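Local coordinates for centrosomal protein of 104 kDa (Homo sapiens, PDB 5LPH) that is required for ciliogenesis and for structural integrity at the ciliary tip, and here contributes its tubulin-binding TOG domain, at residues L230-V234 and Y235-E239; I271-K274 and T275-E278; F217-D220 and N221-F225; L246-Y249 and R250-A254. One frame throughout, in Å; residues are numbered along the deposited sequence.

Interaction 1 of 4, residues L230-V234 and Y235-E239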
loop_
_atom_site.group_PDB
_atom_site.type_symbol
_atom_site.label_atom_id
_atom_site.label_comp_id
_atom_site.label_asym_id
_atom_site.label_seq_id
_atom_site.Cartn_x
_atom_site.Cartn_y
_atom_site.Cartn_z
ATOM N N LEU A 230 -4.467 -16.550 12.994
ATOM C CA LEU A 230 -5.270 -17.688 13.482
ATOM C C LEU A 230 -6.147 -17.374 14.704
ATOM O O LEU A 230 -7.067 -18.127 14.994
ATOM C CB LEU A 230 -4.383 -18.909 13.779
ATOM C CG LEU A 230 -3.692 -19.575 12.585
ATOM C CD1 LEU A 230 -2.640 -20.568 13.062
ATOM C CD2 LEU A 230 -4.704 -20.270 11.686
ATOM N N GLU A 231 -5.861 -16.286 15.420
ATOM C CA GLU A 231 -6.717 -15.826 16.526
ATOM C C GLU A 231 -7.753 -14.745 16.144
ATOM O O GLU A 231 -8.445 -14.217 17.016
ATOM C CB GLU A 231 -5.845 -15.365 17.693
ATOM C CG GLU A 231 -6.557 -15.100 19.040
ATOM C CD GLU A 231 -7.504 -16.193 19.562
ATOM O OE1 GLU A 231 -7.622 -17.318 19.002
ATOM O OE2 GLU A 231 -8.133 -15.903 20.602
ATOM N N HIS A 232 -7.896 -14.439 14.854
ATOM C CA HIS A 232 -8.833 -13.391 14.411
ATOM C C HIS A 232 -10.281 -13.868 14.559
ATOM O O HIS A 232 -10.561 -15.062 14.411
ATOM C CB HIS A 232 -8.547 -12.987 12.961
ATOM C CG HIS A 232 -9.014 -11.607 12.614
ATOM N ND1 HIS A 232 -10.163 -11.365 11.896
ATOM C CD2 HIS A 232 -8.481 -10.394 12.891
ATOM C CE1 HIS A 232 -10.324 -10.063 11.748
ATOM N NE2 HIS A 232 -9.314 -9.450 12.339
ATOM N N ARG A 233 -11.186 -12.937 14.866
ATOM C CA ARG A 233 -12.598 -13.270 15.130
ATOM C C ARG A 233 -13.374 -13.802 13.912
ATOM O O ARG A 233 -14.321 -14.575 14.061
ATOM C CB ARG A 233 -13.335 -12.058 15.720
ATOM C CG ARG A 233 -13.656 -10.949 14.728
ATOM C CD ARG A 233 -14.160 -9.697 15.424
ATOM N NE ARG A 233 -14.582 -8.690 14.446
ATOM C CZ ARG A 233 -13.765 -7.910 13.731
ATOM N NH1 ARG A 233 -12.438 -7.981 13.863
ATOM N NH2 ARG A 233 -14.283 -7.041 12.865
ATOM N N VAL A 234 -12.958 -13.386 12.721
ATOM C CA VAL A 234 -13.636 -13.719 11.466
ATOM C C VAL A 234 -13.138 -15.070 10.975
ATOM O O VAL A 234 -11.934 -15.254 10.808
ATOM C CB VAL A 234 -13.373 -12.643 10.382
ATOM C CG1 VAL A 234 -14.107 -12.965 9.079
ATOM C CG2 VAL A 234 -13.783 -11.269 10.899
ATOM N N TYR A 235 -14.071 -15.991 10.730
ATOM C CA TYR A 235 -13.752 -17.359 10.294
ATOM C C TYR A 235 -12.916 -17.389 9.014
ATOM O O TYR A 235 -11.914 -18.104 8.929
ATOM C CB TYR A 235 -15.038 -18.174 10.088
ATOM C CG TYR A 235 -14.800 -19.574 9.543
ATOM C CD1 TYR A 235 -14.394 -20.613 10.384
ATOM C CD2 TYR A 235 -14.964 -19.855 8.182
ATOM C CE1 TYR A 235 -14.165 -21.890 9.891
ATOM C CE2 TYR A 235 -14.734 -21.130 7.678
ATOM C CZ TYR A 235 -14.335 -22.143 8.536
ATOM O OH TYR A 235 -14.106 -23.406 8.041
ATOM N N GLU A 236 -13.342 -16.611 8.027
ATOM C CA GLU A 236 -12.668 -16.553 6.727
ATOM C C GLU A 236 -11.204 -16.046 6.814
ATOM O O GLU A 236 -10.345 -16.485 6.039
ATOM C CB GLU A 236 -13.514 -15.730 5.750
ATOM C CG GLU A 236 -13.218 -15.933 4.277
ATOM C CD GLU A 236 -14.129 -15.098 3.392
ATOM O OE1 GLU A 236 -14.296 -15.443 2.212
ATOM O OE2 GLU A 236 -14.696 -14.103 3.873
ATOM N N VAL A 237 -10.920 -15.146 7.760
ATOM C CA VAL A 237 -9.536 -14.704 8.027
ATOM C C VAL A 237 -8.686 -15.864 8.557
ATOM O O VAL A 237 -7.588 -16.117 8.061
ATOM C CB VAL A 237 -9.482 -13.494 9.003
ATOM C CG1 VAL A 237 -8.062 -13.251 9.527
ATOM C CG2 VAL A 237 -10.024 -12.246 8.323
ATOM N N ARG A 238 -9.198 -16.556 9.568
ATOM C CA ARG A 238 -8.511 -17.721 10.139
ATOM C C ARG A 238 -8.283 -18.796 9.081
ATOM O O ARG A 238 -7.195 -19.365 8.998
ATOM C CB ARG A 238 -9.313 -18.311 11.297
ATOM C CG ARG A 238 -9.469 -17.390 12.499
ATOM C CD ARG A 238 -9.899 -18.172 13.729
ATOM N NE ARG A 238 -11.195 -18.834 13.572
ATOM C CZ ARG A 238 -12.387 -18.261 13.750
ATOM N NH1 ARG A 238 -12.504 -16.977 14.081
ATOM N NH2 ARG A 238 -13.491 -18.985 13.581
ATOM N N GLU A 239 -9.304 -19.049 8.262
ATOM C CA GLU A 239 -9.219 -20.047 7.194
ATOM C C GLU A 239 -8.131 -19.719 6.155
ATOM O O GLU A 239 -7.460 -20.622 5.662
ATOM C CB GLU A 239 -10.582 -20.226 6.510
ATOM C CG GLU A 239 -10.673 -21.437 5.584
ATOM C CD GLU A 239 -12.013 -21.550 4.864
ATOM O OE1 GLU A 239 -12.875 -20.655 5.007
ATOM O OE2 GLU A 239 -12.206 -22.548 4.137
#

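Interaction 2 of 4, residues I271-K274 and T275-E278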
loop_
_atom_site.group_PDB
_atom_site.type_symbol
_atom_site.label_atom_id
_atom_site.label_comp_id
_atom_site.label_asym_id
_atom_site.label_seq_id
_atom_site.Cartn_x
_atom_site.Cartn_y
_atom_site.Cartn_z
ATOM N N ILE A 271 -9.368 -26.807 16.444
ATOM C CA ILE A 271 -9.768 -27.345 15.131
ATOM C C ILE A 271 -8.886 -26.837 13.969
ATOM O O ILE A 271 -8.655 -27.564 12.991
ATOM C CB ILE A 271 -11.281 -27.092 14.876
ATOM C CG1 ILE A 271 -12.129 -27.834 15.928
ATOM C CG2 ILE A 271 -11.716 -27.509 13.470
ATOM C CD1 ILE A 271 -13.513 -27.257 16.127
ATOM N N LEU A 272 -8.372 -25.612 14.093
ATOM C CA LEU A 272 -7.532 -25.005 13.051
ATOM C C LEU A 272 -6.166 -25.675 12.985
ATOM O O LEU A 272 -5.669 -25.962 11.893
ATOM C CB LEU A 272 -7.366 -23.501 13.295
ATOM C CG LEU A 272 -8.675 -22.695 13.297
ATOM C CD1 LEU A 272 -8.618 -21.542 14.289
ATOM C CD2 LEU A 272 -9.033 -22.209 11.897
ATOM N N TYR A 273 -5.571 -25.924 14.152
ATOM C CA TYR A 273 -4.289 -26.638 14.230
ATOM C C TYR A 273 -4.396 -28.106 13.789
ATOM O O TYR A 273 -3.444 -28.646 13.218
ATOM C CB TYR A 273 -3.667 -26.526 15.633
ATOM C CG TYR A 273 -3.091 -25.153 15.923
ATOM C CD1 TYR A 273 -2.011 -24.667 15.188
ATOM C CD2 TYR A 273 -3.631 -24.333 16.921
ATOM C CE1 TYR A 273 -1.489 -23.403 15.435
ATOM C CE2 TYR A 273 -3.114 -23.069 17.178
ATOM C CZ TYR A 273 -2.041 -22.611 16.431
ATOM O OH TYR A 273 -1.517 -21.364 16.668
ATOM N N LYS A 274 -5.547 -28.739 14.029
ATOM C CA LYS A 274 -5.816 -30.069 13.462
ATOM C C LYS A 274 -5.660 -30.025 11.940
ATOM O O LYS A 274 -4.879 -30.793 11.376
ATOM C CB LYS A 274 -7.212 -30.591 13.853
ATOM C CG LYS A 274 -7.709 -31.764 13.007
ATOM C CD LYS A 274 -8.930 -32.449 13.600
ATOM C CE LYS A 274 -9.420 -33.563 12.684
ATOM N NZ LYS A 274 -10.792 -34.026 13.028
ATOM N N THR A 275 -6.391 -29.110 11.300
ATOM C CA THR A 275 -6.346 -28.928 9.839
ATOM C C THR A 275 -4.923 -28.690 9.317
ATOM O O THR A 275 -4.538 -29.229 8.275
ATOM C CB THR A 275 -7.233 -27.746 9.386
ATOM O OG1 THR A 275 -8.492 -27.786 10.070
ATOM C CG2 THR A 275 -7.473 -27.780 7.871
ATOM N N ILE A 276 -4.155 -27.882 10.049
ATOM C CA ILE A 276 -2.770 -27.565 9.685
ATOM C C ILE A 276 -1.880 -28.807 9.746
ATOM O O ILE A 276 -1.189 -29.120 8.774
ATOM C CB ILE A 276 -2.189 -26.439 10.587
ATOM C CG1 ILE A 276 -2.878 -25.106 10.271
ATOM C CG2 ILE A 276 -0.679 -26.293 10.392
ATOM C CD1 ILE A 276 -2.759 -24.060 11.359
ATOM N N PHE A 277 -1.909 -29.510 10.879
ATOM C CA PHE A 277 -0.988 -30.633 11.106
ATOM C C PHE A 277 -1.297 -31.871 10.258
ATOM O O PHE A 277 -0.367 -32.528 9.783
ATOM C CB PHE A 277 -0.892 -30.990 12.601
ATOM C CG PHE A 277 -0.171 -29.954 13.428
ATOM C CD1 PHE A 277 1.132 -29.569 13.110
ATOM C CD2 PHE A 277 -0.783 -29.372 14.537
ATOM C CE1 PHE A 277 1.797 -28.618 13.866
ATOM C CE2 PHE A 277 -0.122 -28.422 15.297
ATOM C CZ PHE A 277 1.168 -28.045 14.962
ATOM N N GLU A 278 -2.577 -32.192 10.057
ATOM C CA GLU A 278 -2.941 -33.249 9.095
ATOM C C GLU A 278 -2.809 -32.748 7.651
ATOM O O GLU A 278 -2.667 -33.549 6.730
ATOM C CB GLU A 278 -4.320 -33.867 9.386
ATOM C CG GLU A 278 -5.545 -33.023 9.055
ATOM C CD GLU A 278 -6.856 -33.689 9.462
ATOM O OE1 GLU A 278 -7.924 -33.357 8.892
ATOM O OE2 GLU A 278 -6.826 -34.550 10.361
#

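Interaction 3 of 4, residues F217-D220 and N221-F225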
loop_
_atom_site.group_PDB
_atom_site.type_symbol
_atom_site.label_atom_id
_atom_site.label_comp_id
_atom_site.label_asym_id
_atom_site.label_seq_id
_atom_site.Cartn_x
_atom_site.Cartn_y
_atom_site.Cartn_z
ATOM N N PHE A 217 10.034 -9.949 2.340
ATOM C CA PHE A 217 9.391 -11.081 3.007
ATOM C C PHE A 217 10.448 -12.048 3.534
ATOM O O PHE A 217 11.418 -12.372 2.834
ATOM C CB PHE A 217 8.499 -11.872 2.050
ATOM C CG PHE A 217 7.286 -11.131 1.586
ATOM C CD1 PHE A 217 6.348 -10.661 2.498
ATOM C CD2 PHE A 217 7.053 -10.943 0.227
ATOM C CE1 PHE A 217 5.218 -9.992 2.069
ATOM C CE2 PHE A 217 5.923 -10.276 -0.209
ATOM C CZ PHE A 217 5.004 -9.799 0.713
ATOM N N THR A 218 10.222 -12.532 4.753
ATOM C CA THR A 218 11.060 -13.555 5.374
ATOM C C THR A 218 10.139 -14.620 5.986
ATOM O O THR A 218 8.998 -14.334 6.346
ATOM C CB THR A 218 11.977 -12.944 6.462
ATOM O OG1 THR A 218 11.182 -12.446 7.546
ATOM C CG2 THR A 218 12.826 -11.798 5.900
ATOM N N ILE A 219 10.619 -15.854 6.093
ATOM C CA ILE A 219 9.909 -16.909 6.824
ATOM C C ILE A 219 9.484 -16.341 8.187
ATOM O O ILE A 219 8.368 -16.574 8.624
ATOM C CB ILE A 219 10.793 -18.170 6.999
ATOM C CG1 ILE A 219 10.998 -18.901 5.656
ATOM C CG2 ILE A 219 10.157 -19.142 7.984
ATOM C CD1 ILE A 219 12.220 -19.801 5.625
ATOM N N ASP A 220 10.368 -15.569 8.824
ATOM C CA ASP A 220 10.096 -14.966 10.132
ATOM C C ASP A 220 8.855 -14.059 10.158
ATOM O O ASP A 220 7.910 -14.351 10.884
ATOM C CB ASP A 220 11.333 -14.214 10.661
ATOM C CG ASP A 220 11.211 -13.846 12.129
ATOM O OD1 ASP A 220 11.053 -14.755 12.962
ATOM O OD2 ASP A 220 11.271 -12.648 12.457
ATOM N N ASN A 221 8.840 -12.990 9.360
ATOM C CA ASN A 221 7.693 -12.044 9.373
ATOM C C ASN A 221 6.395 -12.599 8.754
ATOM O O ASN A 221 5.300 -12.282 9.219
ATOM C CB ASN A 221 8.063 -10.645 8.823
ATOM C CG ASN A 221 8.519 -10.654 7.370
ATOM O OD1 ASN A 221 8.160 -11.529 6.583
ATOM N ND2 ASN A 221 9.323 -9.663 7.010
ATOM N N VAL A 222 6.513 -13.460 7.747
ATOM C CA VAL A 222 5.336 -14.125 7.149
ATOM C C VAL A 222 4.617 -15.052 8.147
ATOM O O VAL A 222 3.390 -15.003 8.288
ATOM C CB VAL A 222 5.731 -14.908 5.868
ATOM C CG1 VAL A 222 4.606 -15.815 5.383
ATOM C CG2 VAL A 222 6.165 -13.959 4.753
HETATM N N MSE A 223 5.382 -15.906 8.825
HETATM C CA MSE A 223 4.814 -16.881 9.782
HETATM C C MSE A 223 4.304 -16.199 11.020
HETATM O O MSE A 223 3.242 -16.551 11.531
HETATM C CB MSE A 223 5.861 -17.933 10.171
HETATM C CG MSE A 223 6.235 -18.858 9.008
HETATM SE SE MSE A 223 4.721 -19.954 8.374
HETATM C CE MSE A 223 3.963 -20.513 10.105
ATOM N N LYS A 224 5.069 -15.225 11.514
ATOM C CA LYS A 224 4.652 -14.354 12.625
ATOM C C LYS A 224 3.269 -13.754 12.342
ATOM O O LYS A 224 2.400 -13.795 13.203
ATOM C CB LYS A 224 5.715 -13.261 12.834
ATOM C CG LYS A 224 5.486 -12.145 13.856
ATOM C CD LYS A 224 4.593 -12.412 15.041
ATOM C CE LYS A 224 4.685 -11.287 16.068
ATOM N NZ LYS A 224 3.505 -11.259 16.974
ATOM N N PHE A 225 3.076 -13.233 11.129
ATOM C CA PHE A 225 1.775 -12.686 10.685
ATOM C C PHE A 225 0.672 -13.745 10.603
ATOM O O PHE A 225 -0.432 -13.554 11.131
ATOM C CB PHE A 225 1.932 -11.988 9.313
ATOM C CG PHE A 225 0.634 -11.505 8.708
ATOM C CD1 PHE A 225 0.049 -10.325 9.146
ATOM C CD2 PHE A 225 -0.003 -12.227 7.693
ATOM C CE1 PHE A 225 -1.148 -9.879 8.595
ATOM C CE2 PHE A 225 -1.198 -11.784 7.141
ATOM C CZ PHE A 225 -1.771 -10.608 7.590
#

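Interaction 4 of 4, residues L246-Y249 and R250-A254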
loop_
_atom_site.group_PDB
_atom_site.type_symbol
_atom_site.label_atom_id
_atom_site.label_comp_id
_atom_site.label_asym_id
_atom_site.label_seq_id
_atom_site.Cartn_x
_atom_site.Cartn_y
_atom_site.Cartn_z
ATOM N N LEU A 246 0.065 -23.663 5.074
ATOM C CA LEU A 246 0.237 -24.875 4.258
ATOM C C LEU A 246 1.103 -24.615 3.015
ATOM O O LEU A 246 1.941 -25.445 2.668
ATOM C CB LEU A 246 -1.115 -25.478 3.851
ATOM C CG LEU A 246 -2.043 -26.002 4.956
ATOM C CD1 LEU A 246 -3.377 -26.439 4.369
ATOM C CD2 LEU A 246 -1.416 -27.151 5.732
ATOM N N ASP A 247 0.904 -23.469 2.358
ATOM C CA ASP A 247 1.748 -23.057 1.217
ATOM C C ASP A 247 3.215 -22.864 1.608
ATOM O O ASP A 247 4.111 -23.205 0.833
ATOM C CB ASP A 247 1.223 -21.770 0.554
ATOM C CG ASP A 247 -0.011 -22.002 -0.325
ATOM O OD1 ASP A 247 -0.375 -23.166 -0.600
ATOM O OD2 ASP A 247 -0.617 -21.000 -0.762
HETATM N N MSE A 248 3.455 -22.326 2.801
HETATM C CA MSE A 248 4.823 -22.129 3.306
HETATM C C MSE A 248 5.489 -23.436 3.657
HETATM O O MSE A 248 6.716 -23.544 3.570
HETATM C CB MSE A 248 4.834 -21.207 4.524
HETATM C CG MSE A 248 4.456 -19.775 4.143
HETATM SE SE MSE A 248 5.939 -18.859 3.211
HETATM C CE MSE A 248 7.067 -18.531 4.788
ATOM N N TYR A 249 4.695 -24.432 4.057
ATOM C CA TYR A 249 5.202 -25.783 4.320
ATOM C C TYR A 249 5.618 -26.512 3.035
ATOM O O TYR A 249 6.632 -27.207 3.031
ATOM C CB TYR A 249 4.168 -26.608 5.094
ATOM C CG TYR A 249 4.713 -27.916 5.621
ATOM C CD1 TYR A 249 5.638 -27.936 6.663
ATOM C CD2 TYR A 249 4.315 -29.135 5.071
ATOM C CE1 TYR A 249 6.151 -29.135 7.141
ATOM C CE2 TYR A 249 4.823 -30.336 5.548
ATOM C CZ TYR A 249 5.741 -30.331 6.583
ATOM O OH TYR A 249 6.260 -31.514 7.064
ATOM N N ARG A 250 4.842 -26.355 1.960
ATOM C CA ARG A 250 5.203 -26.903 0.637
ATOM C C ARG A 250 6.540 -26.364 0.095
ATOM O O ARG A 250 7.272 -27.092 -0.575
ATOM C CB ARG A 250 4.111 -26.617 -0.405
ATOM C CG ARG A 250 2.821 -27.400 -0.225
ATOM C CD ARG A 250 1.898 -27.214 -1.426
ATOM N NE ARG A 250 0.558 -27.774 -1.221
ATOM C CZ ARG A 250 -0.475 -27.156 -0.638
ATOM N NH1 ARG A 250 -0.373 -25.915 -0.163
ATOM N NH2 ARG A 250 -1.638 -27.795 -0.525
ATOM N N GLN A 251 6.842 -25.096 0.381
ATOM C CA GLN A 251 8.057 -24.440 -0.112
ATOM C C GLN A 251 9.256 -24.681 0.816
ATOM O O GLN A 251 10.305 -25.142 0.367
ATOM C CB GLN A 251 7.832 -22.925 -0.279
ATOM C CG GLN A 251 6.722 -22.515 -1.258
ATOM C CD GLN A 251 7.126 -22.666 -2.702
ATOM O OE1 GLN A 251 8.143 -22.125 -3.087
ATOM N NE2 GLN A 251 6.335 -23.388 -3.512
ATOM N N HIS A 252 9.087 -24.377 2.104
ATOM C CA HIS A 252 10.203 -24.332 3.071
ATOM C C HIS A 252 10.305 -25.512 4.056
ATOM O O HIS A 252 11.320 -25.645 4.750
ATOM C CB HIS A 252 10.161 -23.002 3.829
ATOM C CG HIS A 252 10.447 -21.818 2.962
ATOM N ND1 HIS A 252 9.480 -20.900 2.608
ATOM C CD2 HIS A 252 11.588 -21.422 2.350
ATOM C CE1 HIS A 252 10.020 -19.979 1.829
ATOM N NE2 HIS A 252 11.296 -20.272 1.658
ATOM N N GLN A 253 9.268 -26.347 4.123
ATOM C CA GLN A 253 9.312 -27.641 4.831
ATOM C C GLN A 253 9.613 -27.549 6.338
ATOM O O GLN A 253 8.716 -27.245 7.119
ATOM C CB GLN A 253 10.275 -28.611 4.119
ATOM C CG GLN A 253 9.753 -29.091 2.793
ATOM C CD GLN A 253 10.797 -29.648 1.816
ATOM O OE1 GLN A 253 10.602 -29.598 0.593
ATOM N NE2 GLN A 253 11.900 -30.177 2.339
ATOM N N ALA A 254 10.868 -27.780 6.731
ATOM C CA ALA A 254 11.227 -27.977 8.138
ATOM C C ALA A 254 11.425 -26.670 8.908
ATOM O O ALA A 254 11.127 -26.604 10.102
ATOM C CB ALA A 254 12.480 -28.839 8.244
#

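Interaction 1 of 4, residues L230-V234 and Y235-E239
Arg238 reaches back from the first turn of helix 235-252 to grip the loop 230-234 through its guanidinium. NH1 donates to the carbonyl oxygen of His232 at 2.7 Å; the bond is nearly straight (164° at the hydrogen), and the oxygen sits at the edge of the guanidinium, in its plane. The same NH1 also reaches Arg233 O at 3.0 Å, a weak bond by its 137° angle. A bend at chi3 (-62°) folds the chain back so that both carbonyls fall to one nitrogen. Val234, at the N-cap position, contributes both backbone and side chain: its O accepts from Arg238 N at 3.3 Å, while its CB lies 4.0 Å from Val237 CG2. Val237 in turn sets CG1 against His232 CB at 3.5 Å. Without the guanidinium, as with a leucine here, the carbonyls of His232 and Arg233 would probably lose this donor and the loop be freer to move. The loop is the turn within the second HEAT repeat, between helices 219-229 and 235-252. His232 and Arg233 also bond to Ser191, Val237 packs on helix 193-210, and Leu230 and Arg238 touch helix 271-283.

Interaction 2 of 4, residues I271-K274 and T275-E278
Regular i to i+4 bonds tie 271-274 to 275-278 within helix 271-283, among them Phe277 N to Tyr273 O at 2.9 Å and Glu278 N to Lys274 O at 3.0 Å. Thr275 adds a side-chain bond to this ladder: OG1 donates to Ile271 O at 2.9 Å. With chi1 at -44°, OG1 stands beside its own backbone N, and Thr275 N and OG1 both bond Ile271 O, approaching it from opposite faces of its plane. On another flank, Tyr273 and Ile276 run side by side in one direction, CD1 of the ring 3.9 Å from CD1 of the isoleucine, while Tyr273 CB meets Phe277 CE2 at 4.0 Å. This is the last helix modelled in the alpha-helical TOG domain; Leu272 and Ile276 pack on helix 235-252, and Phe277 touches the loop residues Asp263, Thr267 and Arg268. Lys274 slants across Glu278, its CE 3.6 Å from OE2, but NZ remains 4.8 Å from that oxygen, too far for a salt bridge, though the opposite charges probably attract. Were Glu278 replaced by a glutamine, the Lys274 ammonium is likely to lose this nearby opposite charge.

Interaction 3 of 4, residues F217-D220 and N221-F225
Thr218 and Asn221 bond to each other twice, in opposite senses, and so form a capping box at the start of helix 219-229, with Thr218 as the N-cap residue. Asn221 N donates to Thr218 OG1 at 3.0 Å in an almost straight bond, 178° at the hydrogen. In return Thr218 N donates to Asn221 OD1 at 2.9 Å; this bond is also straight at its hydrogen, yet it meets the oxygen from above the carbonyl plane, 36° out of it. Both side chains hold the position between backbone N and carbonyl carbon (chi1 near +60° in both), which brings each oxygen to the other's backbone N, and the two cross at about a right angle. The amide's ND2 is bonded to Gly216 O; with OD1 and ND2 both held, its rotation is probably fixed. Beside the box, Val222 N bonds Thr218 O at 3.0 Å, and Phe217 CD1 rests 4.0 Å from Val222 CG2. Ile219, the first helical residue, lies alongside Met223 one turn later, a selenomethionine, with CG2 and CG 4.1 Å apart. The cap opens the first helix of the second HEAT repeat: Phe217 packs on Leu203 and Leu207 of helix 193-210, whereas Ile219, Val222 and Met223 face helix 235-252.

Interaction 4 of 4, residues L246-Y249 and R250-A254
A salt bridge of 2.8 Å joins Asp247 OD1 and Arg250 NH1 across the contact. The carboxylate oxygen comes to the guanidinium at its edge, near its plane; the two flat groups are turned 56° apart, and the contact is made by one oxygen and one nitrogen, not by a parallel two-pronged pair. Arg250 is extended from CG to NE, and this reach carries NH1 back along the helix to its partner. Met248, a selenomethionine, lies side by side with His252, and its SE is 5.1 Å from the ring centroid at the edge of the imidazole. Tyr249 sets CE1 3.2 Å from Gln253 O. Behind these groups stands the C-terminal end of helix 235-252, the second helix of the second HEAT repeat. His252 N still bonds Met248 O at 2.9 Å, and Gln253 N reaches Tyr249 O at 3.0 Å, but from 37° outside the carbonyl plane. Gln253 then leaves helical geometry with a positive phi of 60°. Further out, Tyr249 stacks on Phe280 and its OH bonds Asp284, holding this end against helix 271-283, while Met248 packs on Ile219, Val222 and Met223 of helix 219-229. The chemistry is therefore split: the charged pair Asp247-Arg250 lies toward the surface, whereas buried Met248 meets His252 ND1, a polar atom covered by the contact and lacking any modelled partner, which would probably carry a cost in lost hydration.

Along the chain the order is interaction 3, interaction 1, interaction 4 and interaction 2. Interactions 3, 1 and 4 fall in the second HEAT repeat: its opening cap, its inter-helix turn and the end of helix 235-252, which interactions 1 and 4 share with centres about 20 Å apart. Interactions 3 and 4 are the closest pair, about 12 Å between centres, and touch where Val222 CG1 meets Met248 CE at 3.7 Å. Interaction 2, on helix 271-283, touches interactions 1 and 4 but not interaction 3, its centre about 14 Å from that of interaction 1 and about 15 Å from that of interaction 4. The four contacts thus mark successive helices stacked at the C-terminal end of the TOG domain.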